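Local coordinates for protein plu4264 (Photorhabdus luminescens subsp. laumondii, PDB 4MV2) that is of unknown function but folds as a small cupin that binds a metal, nickel in this crystal, and pairs with a second copy of itself, at residues 23-26 with 31-34; 65-70 with 98-103. One frame throughout, in Å; residues are numbered along the deposited sequence.

Contact 1. Residues 23-26 with 31-34; sequences RLLP and NTPF
L24 and L25, neighbours in the chain, reach toward the 31-34 segment and meet different parts of it: L24 goes to the ring of F34, L25 to the polar corner between T32 and F34. L24 sends out its CD2 branch, which comes to 3.8 Å from F34 CE1 on a slanting approach. L24 CG stands anti to the backbone N (chi1 -179°), which carries CD2 toward F34. F34 differs: its CG sits between its own N and carbonyl carbon (chi1 55°); the ring is thereby folded back over its own segment, and T32 CB lies 3.9 Å above the plane, over the ring centre.

The 31-34 segment ties itself together with a hydrogen bond. T32 OG1 donates to F34 O at 2.7 Å, in the carbonyl plane, and this fixes the rotation of the threonine. L25 lies against that bond: its CD1 is 3.8 Å from F34 O and 4.0 Å from T32 OG1, so this one methyl lies against both oxygens, and CD2 is also near T32 OG1, at 4.1 Å. The L25 and T32 side chains run past each other in opposite directions. No hydrogen bond joins the two segments.

Further out, I105 and W107 of strand 100-107 touch the F34 ring, and F34 and W107 of the second subunit each meet it edge-to-face. L24 also packs on L81 of that subunit. The arrangement is thus a loop connecting two neighbouring antiparallel strands, 19-23 and 35-41, folded into the aromatic dimer interface of a cupin.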
loop_
_atom_site.group_PDB
_atom_site.type_symbol
_atom_site.label_atom_id
_atom_site.label_comp_id
_atom_site.label_asym_id
_atom_site.label_seq_id
_atom_site.Cartn_x
_atom_site.Cartn_y
_atom_site.Cartn_z
ATOM N N ARG A 23 8.028 -8.070 -4.337
ATOM C CA ARG A 23 7.345 -8.480 -3.095
ATOM C C ARG A 23 7.911 -7.747 -1.897
ATOM O O ARG A 23 9.122 -7.600 -1.781
ATOM C CB ARG A 23 7.435 -9.983 -2.873
ATOM C CG ARG A 23 6.473 -10.744 -3.782
ATOM C CD ARG A 23 6.541 -12.224 -3.572
ATOM N NE ARG A 23 5.622 -12.948 -4.435
ATOM C CZ ARG A 23 4.586 -13.658 -4.010
ATOM N NH1 ARG A 23 4.298 -13.736 -2.717
ATOM N NH2 ARG A 23 3.842 -14.296 -4.907
ATOM N N LEU A 24 7.035 -7.369 -0.981
ATOM C CA LEU A 24 7.437 -6.787 0.301
ATOM C C LEU A 24 8.323 -7.716 1.115
ATOM O O LEU A 24 9.363 -7.317 1.658
ATOM C CB LEU A 24 6.177 -6.457 1.091
ATOM C CG LEU A 24 6.399 -5.820 2.459
ATOM C CD1 LEU A 24 7.050 -4.438 2.315
ATOM C CD2 LEU A 24 5.077 -5.747 3.175
ATOM N N LEU A 25 7.894 -8.966 1.195
ATOM C CA LEU A 25 8.525 -9.970 2.056
ATOM C C LEU A 25 9.338 -10.927 1.214
ATOM O O LEU A 25 8.980 -11.197 0.074
ATOM C CB LEU A 25 7.463 -10.766 2.818
ATOM C CG LEU A 25 6.494 -9.926 3.638
ATOM C CD1 LEU A 25 5.381 -10.785 4.211
ATOM C CD2 LEU A 25 7.232 -9.147 4.719
ATOM N N PRO A 26 10.432 -11.459 1.757
ATOM C CA PRO A 26 10.909 -11.215 3.128
ATOM C C PRO A 26 11.585 -9.849 3.294
ATOM O O PRO A 26 12.116 -9.286 2.355
ATOM C CB PRO A 26 11.928 -12.349 3.356
ATOM C CG PRO A 26 12.415 -12.669 2.005
ATOM C CD PRO A 26 11.238 -12.494 1.080
ATOM N N ASN A 31 7.804 -7.242 10.771
ATOM C CA ASN A 31 6.726 -8.123 11.175
ATOM C C ASN A 31 5.397 -7.486 10.834
ATOM O O ASN A 31 5.021 -6.463 11.385
ATOM C CB ASN A 31 6.807 -8.436 12.655
ATOM C CG ASN A 31 5.794 -9.488 13.081
ATOM O OD1 ASN A 31 5.256 -10.232 12.267
ATOM N ND2 ASN A 31 5.528 -9.543 14.368
ATOM N N THR A 32 4.715 -8.105 9.889
ATOM C CA THR A 32 3.463 -7.558 9.327
ATOM C C THR A 32 2.399 -8.647 9.386
ATOM O O THR A 32 2.711 -9.833 9.280
ATOM C CB THR A 32 3.573 -7.136 7.825
ATOM O OG1 THR A 32 3.997 -8.265 7.061
ATOM C CG2 THR A 32 4.580 -6.003 7.604
ATOM N N PRO A 33 1.133 -8.258 9.498
ATOM C CA PRO A 33 0.037 -9.227 9.413
ATOM C C PRO A 33 -0.481 -9.406 7.984
ATOM O O PRO A 33 -1.533 -10.017 7.789
ATOM C CB PRO A 33 -1.052 -8.583 10.265
ATOM C CG PRO A 33 -0.827 -7.090 10.054
ATOM C CD PRO A 33 0.667 -6.942 9.951
ATOM N N PHE A 34 0.237 -8.848 7.003
ATOM C CA PHE A 34 -0.156 -8.882 5.596
ATOM C C PHE A 34 1.087 -9.136 4.768
ATOM O O PHE A 34 2.213 -8.969 5.203
ATOM C CB PHE A 34 -0.831 -7.553 5.186
ATOM C CG PHE A 34 0.009 -6.328 5.476
ATOM C CD1 PHE A 34 1.003 -5.931 4.586
ATOM C CD2 PHE A 34 -0.159 -5.596 6.618
ATOM C CE1 PHE A 34 1.775 -4.823 4.850
ATOM C CE2 PHE A 34 0.618 -4.482 6.882
ATOM C CZ PHE A 34 1.590 -4.112 6.033
#

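Contact 2. Residues 65-70 with 98-103; sequences AIIRIN and EDFHFY
A65 and F100 meet inside the cupin beta-barrel, where strand 64-69 of one sheet faces strand 100-107 of the other. The contact is a CH-pi interaction: A65 CB sits 3.4 Å from the centroid of the F100 ring, only 4° off the ring normal. The methyl is therefore centred over one face, and all six ring carbons are at nearly the same distance from it. Such a small side chain allows the aromatic plane to come close to the backbone of strand 64-69. I67, two residues further along the same strand, adds a looser touch, with its CD1 tip approaching the CE2 corner of the ring obliquely.

The ring reaches this place because F100 CG lies anti to the backbone N (chi1 177°), which points the ring at strand 64-69. No hydrogen bond crosses between the segments, in keeping with two strands that pack through side chains and belong to separate sheets. Each has its backbone partners within its own sheet: A65 pairs with V76 and I66 with I93, so strand 64-69 is held between strands 72-77 and 90-94.

More side chains complete the surroundings. V60 of strand 55-62 and V76 of strand 72-77 also touch F100, bringing apolar groups from both sheets to the ring. I67 packs on V76 as well and has its side chain about 9 Å from the bound nickel ion, which H50, H52, E56 and H90 coordinate. The contact thus belongs to the hydrophobic packing between the two sheets. Near the start of strand 64-69 even the main chain comes near the ring, with A65 N 3.8 Å from F100 CD1.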
loop_
_atom_site.group_PDB
_atom_site.type_symbol
_atom_site.label_atom_id
_atom_site.label_comp_id
_atom_site.label_asym_id
_atom_site.label_seq_id
_atom_site.Cartn_x
_atom_site.Cartn_y
_atom_site.Cartn_z
ATOM N N ALA A 65 -5.943 0.834 -16.419
ATOM C CA ALA A 65 -6.197 -0.571 -16.674
ATOM C C ALA A 65 -7.647 -0.882 -16.438
ATOM O O ALA A 65 -8.383 -0.050 -15.924
ATOM C CB ALA A 65 -5.305 -1.450 -15.814
ATOM N N ILE A 66 -8.014 -2.105 -16.794
ATOM C CA ILE A 66 -9.291 -2.693 -16.417
ATOM C C ILE A 66 -9.030 -3.789 -15.403
ATOM O O ILE A 66 -8.236 -4.676 -15.672
ATOM C CB ILE A 66 -9.978 -3.312 -17.628
ATOM C CG1 ILE A 66 -10.271 -2.231 -18.659
ATOM C CG2 ILE A 66 -11.263 -3.998 -17.218
ATOM C CD1 ILE A 66 -10.679 -2.810 -19.998
ATOM N N ILE A 67 -9.713 -3.740 -14.266
ATOM C CA ILE A 67 -9.666 -4.862 -13.338
ATOM C C ILE A 67 -10.922 -5.677 -13.620
ATOM O O ILE A 67 -12.026 -5.195 -13.418
ATOM C CB ILE A 67 -9.611 -4.458 -11.862
ATOM C CG1 ILE A 67 -8.621 -3.314 -11.616
ATOM C CG2 ILE A 67 -9.292 -5.673 -11.028
ATOM C CD1 ILE A 67 -7.206 -3.638 -11.951
ATOM N N ARG A 68 -10.754 -6.911 -14.085
ATOM C CA ARG A 68 -11.884 -7.790 -14.338
ATOM C C ARG A 68 -12.034 -8.698 -13.140
ATOM O O ARG A 68 -11.125 -9.454 -12.816
ATOM C CB ARG A 68 -11.629 -8.611 -15.601
ATOM C CG ARG A 68 -12.811 -9.531 -15.948
ATOM C CD ARG A 68 -12.768 -10.032 -17.363
ATOM N NE ARG A 68 -13.010 -8.935 -18.299
ATOM C CZ ARG A 68 -12.844 -9.015 -19.614
ATOM N NH1 ARG A 68 -12.370 -10.116 -20.176
ATOM N NH2 ARG A 68 -13.103 -7.959 -20.369
ATOM N N ILE A 69 -13.187 -8.604 -12.492
ATOM C CA ILE A 69 -13.488 -9.370 -11.285
ATOM C C ILE A 69 -14.768 -10.142 -11.568
ATOM O O ILE A 69 -15.835 -9.556 -11.729
ATOM C CB ILE A 69 -13.647 -8.452 -10.041
ATOM C CG1 ILE A 69 -12.376 -7.624 -9.830
ATOM C CG2 ILE A 69 -13.993 -9.280 -8.797
ATOM C CD1 ILE A 69 -12.491 -6.602 -8.733
ATOM N N ASN A 70 -14.637 -11.458 -11.667
ATOM C CA ASN A 70 -15.745 -12.310 -12.073
ATOM C C ASN A 70 -16.449 -11.725 -13.272
ATOM O O ASN A 70 -17.681 -11.527 -13.264
ATOM C CB ASN A 70 -16.743 -12.488 -10.939
ATOM C CG ASN A 70 -16.153 -13.232 -9.760
ATOM O OD1 ASN A 70 -15.233 -14.038 -9.905
ATOM N ND2 ASN A 70 -16.690 -12.972 -8.581
ATOM N N GLU A 98 1.327 2.620 -21.817
ATOM C CA GLU A 98 2.160 2.958 -20.657
ATOM C C GLU A 98 2.003 1.880 -19.588
ATOM O O GLU A 98 0.922 1.299 -19.426
ATOM C CB GLU A 98 1.684 4.286 -20.058
ATOM C CG GLU A 98 1.619 5.481 -21.004
ATOM C CD GLU A 98 0.372 5.530 -21.913
ATOM O OE1 GLU A 98 -0.684 4.875 -21.665
ATOM O OE2 GLU A 98 0.466 6.278 -22.889
ATOM N N ASP A 99 3.068 1.632 -18.837
ATOM C CA ASP A 99 3.036 0.739 -17.700
ATOM C C ASP A 99 1.877 1.050 -16.764
ATOM O O ASP A 99 1.572 2.193 -16.500
ATOM C CB ASP A 99 4.321 0.955 -16.872
ATOM C CG ASP A 99 5.571 0.371 -17.459
ATOM O OD1 ASP A 99 5.536 -0.640 -18.178
ATOM O OD2 ASP A 99 6.655 0.913 -17.121
ATOM N N PHE A 100 1.267 0.004 -16.233
ATOM C CA PHE A 100 0.234 0.117 -15.214
ATOM C C PHE A 100 0.795 -0.388 -13.901
ATOM O O PHE A 100 1.226 -1.529 -13.812
ATOM C CB PHE A 100 -1.009 -0.679 -15.564
ATOM C CG PHE A 100 -2.053 -0.630 -14.498
ATOM C CD1 PHE A 100 -2.769 0.545 -14.288
ATOM C CD2 PHE A 100 -2.310 -1.718 -13.667
ATOM C CE1 PHE A 100 -3.740 0.619 -13.324
ATOM C CE2 PHE A 100 -3.294 -1.620 -12.696
ATOM C CZ PHE A 100 -3.980 -0.462 -12.531
ATOM N N HIS A 101 0.857 0.495 -12.902
ATOM C CA HIS A 101 1.416 0.169 -11.605
ATOM C C HIS A 101 0.328 0.102 -10.544
ATOM O O HIS A 101 -0.533 0.992 -10.459
ATOM C CB HIS A 101 2.383 1.258 -11.128
ATOM C CG HIS A 101 3.579 1.490 -11.977
ATOM N ND1 HIS A 101 4.843 1.207 -11.518
ATOM C CD2 HIS A 101 3.724 2.033 -13.217
ATOM C CE1 HIS A 101 5.717 1.567 -12.436
ATOM N NE2 HIS A 101 5.064 2.092 -13.467
ATOM N N PHE A 102 0.423 -0.896 -9.672
ATOM C CA PHE A 102 -0.456 -0.956 -8.497
ATOM C C PHE A 102 0.278 -1.684 -7.392
ATOM O O PHE A 102 1.197 -2.457 -7.660
ATOM C CB PHE A 102 -1.806 -1.639 -8.841
ATOM C CG PHE A 102 -1.719 -3.095 -9.188
ATOM C CD1 PHE A 102 -1.384 -3.510 -10.458
ATOM C CD2 PHE A 102 -2.082 -4.059 -8.256
ATOM C CE1 PHE A 102 -1.359 -4.850 -10.773
ATOM C CE2 PHE A 102 -2.036 -5.368 -8.577
ATOM C CZ PHE A 102 -1.685 -5.759 -9.847
ATOM N N TYR A 103 -0.139 -1.449 -6.150
ATOM C CA TYR A 103 0.355 -2.178 -5.000
ATOM C C TYR A 103 -0.756 -3.086 -4.534
ATOM O O TYR A 103 -1.884 -2.665 -4.415
ATOM C CB TYR A 103 0.817 -1.210 -3.869
ATOM C CG TYR A 103 1.888 -1.837 -3.015
ATOM C CD1 TYR A 103 3.211 -1.701 -3.333
ATOM C CD2 TYR A 103 1.576 -2.648 -1.923
ATOM C CE1 TYR A 103 4.235 -2.348 -2.618
ATOM C CE2 TYR A 103 2.558 -3.290 -1.206
ATOM C CZ TYR A 103 3.882 -3.174 -1.573
ATOM O OH TYR A 103 4.815 -3.857 -0.854
#

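The two contacts follow one another along the chain, contact 1 closing before contact 2 opens, and their centres lie 22 Å apart on opposite sides of the chain's centre. Contact 1 is in the loop leading from strand 19-23 to strand 35-41; contact 2 joins the two sheets of the barrel. Strand 100-107 connects them: it supplies F100 to the interior and carries Y103, whose OH is 3.5 Å from L24 CB. Strand 35-41, which follows the loop, pairs with strand 100-107 in the six-stranded sheet. Both contacts have residues touching the second subunit: strand 100-107 sends F100 into the core, while its H101 and Y103 pack on that subunit.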